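Local coordinates for protein glycerate dehydrogenase (Bacillus sp. 5mfcol3.1, PDB 6P2I) that probably reduces acyclic imino acids, made in situ by a partner oxidase, to amino acids with NADPH as the hydride donor, at residues A222-T227 and N231-Q236; D253-Y258 and P262-N267. All coordinates share one frame; numbering follows the deposited sequence.

Contact 1 of 2, residues A222-T227 and N231-Q236. With NAP (NADP nicotinamide-adenine-dinucleotide phosphate), chain C.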
ATOM      1  N   ALA A 222      16.015   2.153  -5.544  1.00 27.36           N
ATOM      2  CA  ALA A 222      15.661   1.445  -4.321  1.00 27.01           C
ATOM      3  C   ALA A 222      14.648   2.235  -3.500  1.00 25.58           C
ATOM      4  O   ALA A 222      14.575   3.464  -3.579  1.00 26.91           O
ATOM      5  CB  ALA A 222      16.908   1.187  -3.473  1.00 26.76           C
ATOM      6  N   VAL A 223      13.857   1.511  -2.706  1.00 23.26           N
ATOM      7  CA  VAL A 223      12.962   2.098  -1.713  1.00 20.73           C
ATOM      8  C   VAL A 223      13.371   1.576  -0.349  1.00 22.70           C
ATOM      9  O   VAL A 223      13.528   0.362  -0.161  1.00 22.64           O
ATOM     10  CB  VAL A 223      11.482   1.772  -1.989  1.00 20.93           C
ATOM     11  CG1 VAL A 223      10.621   2.217  -0.806  1.00 21.48           C
ATOM     12  CG2 VAL A 223      11.018   2.453  -3.281  1.00 21.37           C
ATOM     13  N   LEU A 224      13.546   2.491   0.598  1.00 19.85           N
ATOM     14  CA  LEU A 224      13.927   2.161   1.960  1.00 22.77           C
ATOM     15  C   LEU A 224      12.733   2.394   2.876  1.00 21.68           C
ATOM     16  O   LEU A 224      12.118   3.464   2.834  1.00 21.10           O
ATOM     17  CB  LEU A 224      15.114   3.014   2.399  1.00 21.62           C
ATOM     18  CG  LEU A 224      15.551   2.901   3.856  1.00 24.15           C
ATOM     19  CD1 LEU A 224      15.977   1.487   4.181  1.00 26.65           C
ATOM     20  CD2 LEU A 224      16.679   3.906   4.135  1.00 26.28           C
ATOM     21  N   ILE A 225      12.394   1.386   3.676  1.00 21.29           N
ATOM     22  CA  ILE A 225      11.284   1.452   4.626  1.00 19.90           C
ATOM     23  C   ILE A 225      11.855   1.324   6.032  1.00 19.63           C
ATOM     24  O   ILE A 225      12.632   0.405   6.304  1.00 20.19           O
ATOM     25  CB  ILE A 225      10.241   0.346   4.366  1.00 20.10           C
ATOM     26  CG1 ILE A 225       9.743   0.373   2.907  1.00 19.79           C
ATOM     27  CG2 ILE A 225       9.088   0.464   5.366  1.00 24.30           C
ATOM     28  CD1 ILE A 225       9.003   1.660   2.537  1.00 21.69           C
ATOM     29  N   ASN A 226      11.468   2.234   6.935  1.00 19.01           N
ATOM     30  CA  ASN A 226      11.873   2.113   8.332  1.00 21.66           C
ATOM     31  C   ASN A 226      10.655   2.241   9.243  1.00 20.78           C
ATOM     32  O   ASN A 226      10.155   3.345   9.478  1.00 22.28           O
ATOM     33  CB  ASN A 226      12.939   3.140   8.698  1.00 21.89           C
ATOM     34  CG  ASN A 226      13.555   2.844  10.045  1.00 23.89           C
ATOM     35  OD1 ASN A 226      13.415   1.728  10.555  1.00 20.96           O
ATOM     36  ND2 ASN A 226      14.211   3.836  10.647  1.00 22.62           N
ATOM     37  N   THR A 227      10.181   1.106   9.757  1.00 20.19           N
ATOM     38  CA  THR A 227       9.213   1.093  10.845  1.00 18.99           C
ATOM     39  C   THR A 227       9.885   0.946  12.202  1.00 26.03           C
ATOM     40  O   THR A 227       9.195   0.700  13.194  1.00 26.59           O
ATOM     41  CB  THR A 227       8.190  -0.030  10.662  1.00 20.56           C
ATOM     42  OG1 THR A 227       8.865  -1.292  10.550  1.00 22.33           O
ATOM     43  CG2 THR A 227       7.372   0.168   9.387  1.00 21.31           C
ATOM     44  N   ASN A 231      17.164   6.265  14.681  1.00 25.81           N
ATOM     45  CA  ASN A 231      18.563   6.172  15.077  1.00 28.20           C
ATOM     46  C   ASN A 231      19.295   4.978  14.481  1.00 26.48           C
ATOM     47  O   ASN A 231      20.520   4.898  14.623  1.00 28.58           O
ATOM     48  CB  ASN A 231      18.632   6.103  16.604  1.00 30.40           C
ATOM     49  CG  ASN A 231      17.632   7.025  17.260  1.00 42.47           C
ATOM     50  OD1 ASN A 231      16.427   6.731  17.315  1.00 35.42           O
ATOM     51  ND2 ASN A 231      18.115   8.166  17.739  1.00 41.09           N
ATOM     52  N   LEU A 232      18.582   4.044  13.846  1.00 27.00           N
ATOM     53  CA  LEU A 232      19.242   2.928  13.179  1.00 26.21           C
ATOM     54  C   LEU A 232      19.979   3.372  11.929  1.00 28.58           C
ATOM     55  O   LEU A 232      20.823   2.626  11.424  1.00 28.28           O
ATOM     56  CB  LEU A 232      18.216   1.855  12.801  1.00 22.36           C
ATOM     57  CG  LEU A 232      17.477   1.191  13.961  1.00 22.03           C
ATOM     58  CD1 LEU A 232      16.417   0.278  13.431  1.00 30.10           C
ATOM     59  CD2 LEU A 232      18.454   0.408  14.827  1.00 27.66           C
ATOM     60  N   ILE A 233      19.665   4.556  11.412  1.00 30.09           N
ATOM     61  CA  ILE A 233      20.200   5.053  10.149  1.00 26.07           C
ATOM     62  C   ILE A 233      21.049   6.282  10.427  1.00 30.49           C
ATOM     63  O   ILE A 233      20.727   7.075  11.319  1.00 31.62           O
ATOM     64  CB  ILE A 233      19.066   5.407   9.164  1.00 22.73           C
ATOM     65  CG1 ILE A 233      18.074   4.245   9.045  1.00 23.83           C
ATOM     66  CG2 ILE A 233      19.637   5.811   7.810  1.00 24.83           C
ATOM     67  CD1 ILE A 233      16.878   4.553   8.150  1.00 25.87           C
ATOM     68  N   ASP A 234      22.136   6.438   9.665  1.00 29.47           N
ATOM     69  CA  ASP A 234      22.788   7.741   9.574  1.00 31.72           C
ATOM     70  C   ASP A 234      21.813   8.684   8.881  1.00 33.56           C
ATOM     71  O   ASP A 234      21.772   8.752   7.646  1.00 31.42           O
ATOM     72  CB  ASP A 234      24.114   7.646   8.814  1.00 35.16           C
ATOM     73  CG  ASP A 234      24.898   8.955   8.808  1.00 37.27           C
ATOM     74  OD1 ASP A 234      24.290  10.052   8.819  1.00 37.49           O
ATOM     75  OD2 ASP A 234      26.145   8.883   8.771  1.00 38.09           O
ATOM     76  N   GLU A 235      21.010   9.402   9.669  1.00 31.27           N
ATOM     77  CA  GLU A 235      19.890  10.140   9.097  1.00 33.59           C
ATOM     78  C   GLU A 235      20.352  11.295   8.223  1.00 35.31           C
ATOM     79  O   GLU A 235      19.688  11.618   7.229  1.00 34.53           O
ATOM     80  CB  GLU A 235      18.985  10.651  10.209  1.00 29.92           C
ATOM     81  CG  GLU A 235      17.611  11.040   9.740  1.00 31.44           C
ATOM     82  CD  GLU A 235      16.722  11.433  10.892  1.00 30.54           C
ATOM     83  OE1 GLU A 235      15.907  10.582  11.309  1.00 30.44           O
ATOM     84  OE2 GLU A 235      16.869  12.578  11.389  1.00 33.22           O
ATOM     85  N   GLN A 236      21.474  11.928   8.575  1.00 34.60           N
ATOM     86  CA  GLN A 236      22.029  12.973   7.725  1.00 37.89           C
ATOM     87  C   GLN A 236      22.458  12.405   6.381  1.00 39.75           C
ATOM     88  O   GLN A 236      22.230  13.026   5.335  1.00 34.99           O
ATOM     89  CB  GLN A 236      23.207  13.655   8.421  1.00 38.10           C
ATOM     90  CG  GLN A 236      22.793  14.605   9.528  1.00 50.82           C
ATOM     91  CD  GLN A 236      23.938  15.470  10.007  1.00 60.65           C
ATOM     92  OE1 GLN A 236      25.070  15.004  10.143  1.00 67.48           O
ATOM     93  NE2 GLN A 236      23.651  16.743  10.256  1.00 64.57           N
TER
HETATM   94  PA  NAP C 401      12.395  -9.606  17.177  1.00 21.62           P
HETATM   95  O1A NAP C 401      13.247  -9.546  18.428  1.00 22.64           O
HETATM   96  O2A NAP C 401      11.398 -10.715  17.012  1.00 21.02           O
HETATM   97  O5B NAP C 401      13.383  -9.656  15.922  1.00 22.26           O
HETATM   98  C5B NAP C 401      14.559  -8.855  15.873  1.00 22.60           C
HETATM   99  C4B NAP C 401      15.366  -9.310  14.664  1.00 23.10           C
HETATM  100  O4B NAP C 401      16.499  -8.446  14.553  1.00 25.29           O
HETATM  101  C3B NAP C 401      15.914 -10.730  14.830  1.00 21.31           C
HETATM  102  O3B NAP C 401      16.052 -11.337  13.530  1.00 23.54           O
HETATM  103  C2B NAP C 401      17.298 -10.508  15.391  1.00 24.59           C
HETATM  104  O2B NAP C 401      18.191 -11.573  15.106  1.00 24.99           O
HETATM  105  C1B NAP C 401      17.674  -9.264  14.607  1.00 26.11           C
HETATM  106  N9A NAP C 401      18.812  -8.568  15.225  1.00 24.92           N
HETATM  107  C8A NAP C 401      18.935  -8.195  16.515  1.00 26.79           C
HETATM  108  N7A NAP C 401      20.135  -7.598  16.719  1.00 25.88           N
HETATM  109  C5A NAP C 401      20.789  -7.614  15.542  1.00 30.94           C
HETATM  110  C6A NAP C 401      22.099  -7.148  15.048  1.00 32.67           C
HETATM  111  N6A NAP C 401      22.973  -6.539  15.885  1.00 31.48           N
HETATM  112  N1A NAP C 401      22.382  -7.351  13.745  1.00 30.10           N
HETATM  113  C2A NAP C 401      21.520  -7.955  12.898  1.00 31.41           C
HETATM  114  N3A NAP C 401      20.307  -8.407  13.266  1.00 25.00           N
HETATM  115  C4A NAP C 401      19.910  -8.258  14.562  1.00 25.99           C
HETATM  116  O3  NAP C 401      11.739  -8.136  17.047  1.00 20.57           O
HETATM  117  PN  NAP C 401      10.366  -7.737  16.309  1.00 21.00           P
HETATM  118  O1N NAP C 401       9.185  -8.167  17.142  1.00 22.24           O
HETATM  119  O2N NAP C 401      10.418  -8.179  14.864  1.00 20.02           O
HETATM  120  O5D NAP C 401      10.458  -6.136  16.405  1.00 21.87           O
HETATM  121  C5D NAP C 401      11.546  -5.439  15.789  1.00 21.60           C
HETATM  122  C4D NAP C 401      11.474  -3.951  16.106  1.00 23.08           C
HETATM  123  O4D NAP C 401      10.304  -3.402  15.507  1.00 23.54           O
HETATM  124  C3D NAP C 401      11.298  -3.625  17.582  1.00 24.46           C
HETATM  125  O3D NAP C 401      12.538  -3.650  18.305  1.00 26.25           O
HETATM  126  C2D NAP C 401      10.666  -2.242  17.530  1.00 23.48           C
HETATM  127  O2D NAP C 401      11.686  -1.244  17.662  1.00 25.44           O
HETATM  128  C1D NAP C 401      10.006  -2.169  16.151  1.00 21.91           C
HETATM  129  N1N NAP C 401       8.555  -1.991  16.281  1.00 24.53           N
HETATM  130  C2N NAP C 401       7.963  -0.940  15.686  1.00 24.42           C
HETATM  131  C3N NAP C 401       6.592  -0.726  15.802  1.00 22.20           C
HETATM  132  C7N NAP C 401       5.952   0.475  15.150  1.00 24.82           C
HETATM  133  O7N NAP C 401       4.837   0.825  15.509  1.00 26.71           O
HETATM  134  N7N NAP C 401       6.627   1.184  14.234  1.00 21.84           N
HETATM  135  C4N NAP C 401       5.831  -1.626  16.552  1.00 25.25           C
HETATM  136  C5N NAP C 401       6.466  -2.705  17.170  1.00 22.28           C
HETATM  137  C6N NAP C 401       7.838  -2.865  17.008  1.00 23.32           C
HETATM  138  P2B NAP C 401      18.327 -12.890  16.031  1.00 26.02           P
HETATM  139  O1X NAP C 401      18.592 -12.378  17.436  1.00 27.02           O
HETATM  140  O2X NAP C 401      16.999 -13.590  15.925  1.00 30.92           O
HETATM  141  O3X NAP C 401      19.449 -13.654  15.380  1.00 27.96           O
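Strand 223-226 and the chain from Asn231 to Gln236 come closest at Asn226 and Leu232, whose CA atoms are 8.9 Å apart, so side chains alone bridge the gap. Ile233 carries most of the contact through its CD1 methyl. Ile233 CD1 is 4.1 Å from Leu224 CD2, and the two side chains meet end on, methyl to methyl. Ile233 CD1 also lies 3.7 Å from Asn226 ND2, off the amide plane and on its ND2 side. CG1 of Ile233 is set anti to the carbonyl carbon (chi1 -51°), and the extended chain beyond it (chi2 177°) carries CD1 to the strand. Leu232 adds a looser touch, with CD1 4.4 Å from Asn226 OD1.

The amide of Asn226 is buried, but both ends are used. OD1 accepts a hydrogen bond from Cys228 N, and ND2 donates one to Arg229 O. These two bonds fix the rotation of the amide and tie the turn after the strand back onto it. The methyl of Ile233 packs against an amide whose O and N each already have a hydrogen-bond partner.

The segments belong to a beta-alpha-beta unit of the Rossmann-type cofactor domain: strand 223-226, helix 235-243, strand 249-252. Asp234 is the N-cap of the helix, its OD1 taking the amide of Ala237. Leu238 packs on both Leu224 and Ile233, and Leu198 of strand 195-198 packs on Asn226 and Ile233.

At the end of the strand the chain turns to the cofactor. Thr227 O accepts a hydrogen bond from the nicotinamide carboxamide N7N of NADP at 2.8 Å, nearly straight at 167°.

Contact 2 of 2, residues D253-Y258 and P262-N267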
ATOM      1  N   ASP A 253       8.461   5.652   9.430  1.00 19.97           N
ATOM      2  CA  ASP A 253       7.531   5.735  10.546  1.00 19.46           C
ATOM      3  C   ASP A 253       8.174   6.359  11.777  1.00 23.42           C
ATOM      4  O   ASP A 253       7.492   6.533  12.788  1.00 22.85           O
ATOM      5  CB  ASP A 253       6.981   4.337  10.881  1.00 19.96           C
ATOM      6  CG  ASP A 253       5.753   4.371  11.813  1.00 21.60           C
ATOM      7  OD1 ASP A 253       4.794   5.111  11.536  1.00 23.01           O
ATOM      8  OD2 ASP A 253       5.755   3.652  12.831  1.00 26.38           O
ATOM      9  N   ASP A 254       9.465   6.693  11.712  1.00 20.95           N
ATOM     10  CA  ASP A 254      10.155   7.392  12.789  1.00 23.82           C
ATOM     11  C   ASP A 254      11.274   8.225  12.186  1.00 26.02           C
ATOM     12  O   ASP A 254      11.833   7.873  11.146  1.00 25.48           O
ATOM     13  CB  ASP A 254      10.718   6.413  13.830  1.00 22.53           C
ATOM     14  CG  ASP A 254      11.180   7.114  15.106  1.00 24.43           C
ATOM     15  OD1 ASP A 254      10.374   7.849  15.718  1.00 28.64           O
ATOM     16  OD2 ASP A 254      12.345   6.929  15.517  1.00 29.93           O
ATOM     17  N   LEU A 255      11.569   9.350  12.829  1.00 25.60           N
ATOM     18  CA  LEU A 255      12.762  10.141  12.558  1.00 24.05           C
ATOM     19  C   LEU A 255      13.441  10.415  13.888  1.00 25.81           C
ATOM     20  O   LEU A 255      12.798  10.369  14.940  1.00 29.79           O
ATOM     21  CB  LEU A 255      12.448  11.477  11.872  1.00 26.22           C
ATOM     22  CG  LEU A 255      11.671  11.466  10.559  1.00 22.59           C
ATOM     23  CD1 LEU A 255      11.400  12.905  10.193  1.00 26.05           C
ATOM     24  CD2 LEU A 255      12.468  10.782   9.481  1.00 30.59           C
ATOM     25  N   THR A 256      14.744  10.724  13.847  1.00 26.14           N
ATOM     26  CA  THR A 256      15.432  11.008  15.111  1.00 28.86           C
ATOM     27  C   THR A 256      14.893  12.275  15.770  1.00 32.96           C
ATOM     28  O   THR A 256      14.953  12.411  16.998  1.00 38.22           O
ATOM     29  CB  THR A 256      16.948  11.120  14.907  1.00 33.48           C
ATOM     30  OG1 THR A 256      17.258  12.285  14.134  1.00 36.34           O
ATOM     31  CG2 THR A 256      17.494   9.884  14.215  1.00 32.42           C
ATOM     32  N   TYR A 257      14.379  13.209  14.973  1.00 31.43           N
ATOM     33  CA  TYR A 257      13.651  14.376  15.452  1.00 31.08           C
ATOM     34  C   TYR A 257      12.803  14.886  14.298  1.00 34.18           C
ATOM     35  O   TYR A 257      13.036  14.535  13.140  1.00 29.41           O
ATOM     36  CB  TYR A 257      14.595  15.472  15.973  1.00 33.42           C
ATOM     37  CG  TYR A 257      15.430  16.137  14.899  1.00 34.40           C
ATOM     38  CD1 TYR A 257      16.576  15.525  14.407  1.00 34.01           C
ATOM     39  CD2 TYR A 257      15.073  17.376  14.380  1.00 39.19           C
ATOM     40  CE1 TYR A 257      17.344  16.129  13.424  1.00 38.31           C
ATOM     41  CE2 TYR A 257      15.839  17.992  13.404  1.00 37.71           C
ATOM     42  CZ  TYR A 257      16.969  17.361  12.927  1.00 42.16           C
ATOM     43  OH  TYR A 257      17.730  17.966  11.955  1.00 42.21           O
ATOM     44  N   TYR A 258      11.812  15.720  14.619  1.00 33.62           N
ATOM     45  CA  TYR A 258      10.860  16.179  13.616  1.00 37.48           C
ATOM     46  C   TYR A 258      10.955  17.677  13.347  1.00 35.39           C
ATOM     47  O   TYR A 258      11.147  18.073  12.197  1.00 38.20           O
ATOM     48  CB  TYR A 258       9.433  15.790  14.023  1.00 41.76           C
ATOM     49  CG  TYR A 258       9.167  14.329  13.771  1.00 33.91           C
ATOM     50  CD1 TYR A 258       9.615  13.367  14.666  1.00 35.28           C
ATOM     51  CD2 TYR A 258       8.491  13.909  12.627  1.00 32.61           C
ATOM     52  CE1 TYR A 258       9.399  12.032  14.445  1.00 30.32           C
ATOM     53  CE2 TYR A 258       8.267  12.564  12.389  1.00 31.01           C
ATOM     54  CZ  TYR A 258       8.721  11.631  13.304  1.00 30.92           C
ATOM     55  OH  TYR A 258       8.505  10.292  13.082  1.00 26.99           O
ATOM     56  N   PRO A 262      15.383  18.486   8.053  1.00 36.82           N
ATOM     57  CA  PRO A 262      15.335  18.719   6.600  1.00 30.73           C
ATOM     58  C   PRO A 262      14.619  17.627   5.821  1.00 31.86           C
ATOM     59  O   PRO A 262      14.141  17.893   4.709  1.00 33.71           O
ATOM     60  CB  PRO A 262      16.817  18.803   6.210  1.00 37.56           C
ATOM     61  CG  PRO A 262      17.526  19.173   7.479  1.00 48.93           C
ATOM     62  CD  PRO A 262      16.761  18.505   8.577  1.00 43.08           C
ATOM     63  N   ILE A 263      14.531  16.409   6.360  1.00 31.81           N
ATOM     64  CA  ILE A 263      13.814  15.348   5.655  1.00 30.15           C
ATOM     65  C   ILE A 263      12.352  15.726   5.442  1.00 34.52           C
ATOM     66  O   ILE A 263      11.734  15.311   4.450  1.00 32.09           O
ATOM     67  CB  ILE A 263      13.968  14.022   6.425  1.00 31.99           C
ATOM     68  CG1 ILE A 263      15.418  13.541   6.336  1.00 36.95           C
ATOM     69  CG2 ILE A 263      12.994  12.956   5.911  1.00 35.97           C
ATOM     70  CD1 ILE A 263      15.681  12.259   7.070  1.00 37.75           C
ATOM     71  N   ILE A 264      11.789  16.548   6.334  1.00 32.88           N
ATOM     72  CA  ILE A 264      10.408  17.011   6.188  1.00 33.47           C
ATOM     73  C   ILE A 264      10.207  17.812   4.904  1.00 31.88           C
ATOM     74  O   ILE A 264       9.075  17.929   4.417  1.00 34.17           O
ATOM     75  CB  ILE A 264       9.996  17.818   7.448  1.00 41.14           C
ATOM     76  CG1 ILE A 264       9.300  16.903   8.451  1.00 43.70           C
ATOM     77  CG2 ILE A 264       9.106  19.004   7.123  1.00 46.04           C
ATOM     78  CD1 ILE A 264      10.183  15.847   8.989  1.00 48.15           C
ATOM     79  N   GLY A 265      11.284  18.327   4.314  1.00 29.64           N
ATOM     80  CA  GLY A 265      11.225  19.079   3.080  1.00 33.58           C
ATOM     81  C   GLY A 265      11.263  18.257   1.808  1.00 33.80           C
ATOM     82  O   GLY A 265      11.089  18.812   0.715  1.00 35.29           O
ATOM     83  N   LEU A 266      11.474  16.950   1.911  1.00 30.89           N
ATOM     84  CA  LEU A 266      11.691  16.099   0.746  1.00 32.89           C
ATOM     85  C   LEU A 266      10.376  15.647   0.124  1.00 35.74           C
ATOM     86  O   LEU A 266       9.426  15.289   0.827  1.00 31.25           O
ATOM     87  CB  LEU A 266      12.503  14.865   1.128  1.00 31.14           C
ATOM     88  CG  LEU A 266      13.926  15.064   1.635  1.00 35.02           C
ATOM     89  CD1 LEU A 266      14.435  13.752   2.222  1.00 31.50           C
ATOM     90  CD2 LEU A 266      14.815  15.538   0.510  1.00 34.50           C
ATOM     91  N   ASN A 267      10.348  15.628  -1.206  1.00 32.45           N
ATOM     92  CA  ASN A 267       9.190  15.174  -1.965  1.00 30.10           C
ATOM     93  C   ASN A 267       9.286  13.712  -2.380  1.00 32.61           C
ATOM     94  O   ASN A 267       8.483  13.259  -3.204  1.00 34.87           O
ATOM     95  CB  ASN A 267       8.996  16.044  -3.206  1.00 33.26           C
ATOM     96  CG  ASN A 267      10.190  15.995  -4.159  1.00 54.23           C
ATOM     97  OD1 ASN A 267      11.129  15.217  -3.975  1.00 55.54           O
ATOM     98  ND2 ASN A 267      10.154  16.839  -5.187  1.00 61.08           N
TER
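Leu255 and Ile264 cross obliquely and meet through their terminal methyls. CD1 of Leu255 is 3.4 Å from CD1 of Ile264, tighter than usual for two carbons. With CG anti to the carbonyl carbon (chi1 -56°), the fork of Leu255 points at 262-267, and its two methyls then part. CD1 goes to Ile264, while Leu255 CD2 touches Ile263 CG2 at 4.2 Å.

The same CD1 of Leu255 also lies over one face of the Tyr258 ring, 3.8 Å above the plane and offset toward the rim. Ile264 CD1 approaches that ring obliquely, 4.5 Å from Tyr258 CD2, and sits 4.0 Å from Tyr258 O. The ring hydroxyl turns back along its own segment, where Leu255 N makes a weak hydrogen bond to Tyr258 OH.

At the exposed edge, Tyr257 crosses Pro262 at about a right angle. Tyr257 OH comes to 3.6 Å from Pro262 CD. Pro262 opens the 3-10 turn 262-265, in which Gly265 N bonds to Pro262 O.

Both segments lie in the long connection between strands 249-252 and 269-271 of the cofactor domain. The second subunit packs here: its Cys124 touches Ile264, and its Arg125 NH1 bonds to Ile264 O and Leu266 O.

No hydrogen bond or salt bridge joins 253-258 to 262-267. Their direct association rests on van der Waals packing, most of it between apolar groups, with polar links supplied by neighbours such as Asn261, which bonds to Tyr257 O and Ile263 N.

In the fold
Contact 1 precedes contact 2 along the chain, without overlap; their centres are 10 Å apart. Helix 235-243 and strand 249-252 lead from one to the other. Both belong to the seven-stranded parallel sheet domain that binds NADP. They touch directly. Asn226 O takes the amide of Asp253, pairing the ends of neighbouring strands, and Glu235 OE2 bonds to Thr256 OG1. Glu235 also packs on Leu255 and Ile263. The pairing of Asn226 with Asp253 is consistent with the two strand ends sharing the nicotinamide carboxamide, to which Asp253 OD2 also bonds. Contact 2 also meets the second subunit, so this part of the domain lies between the cofactor site and the subunit interface.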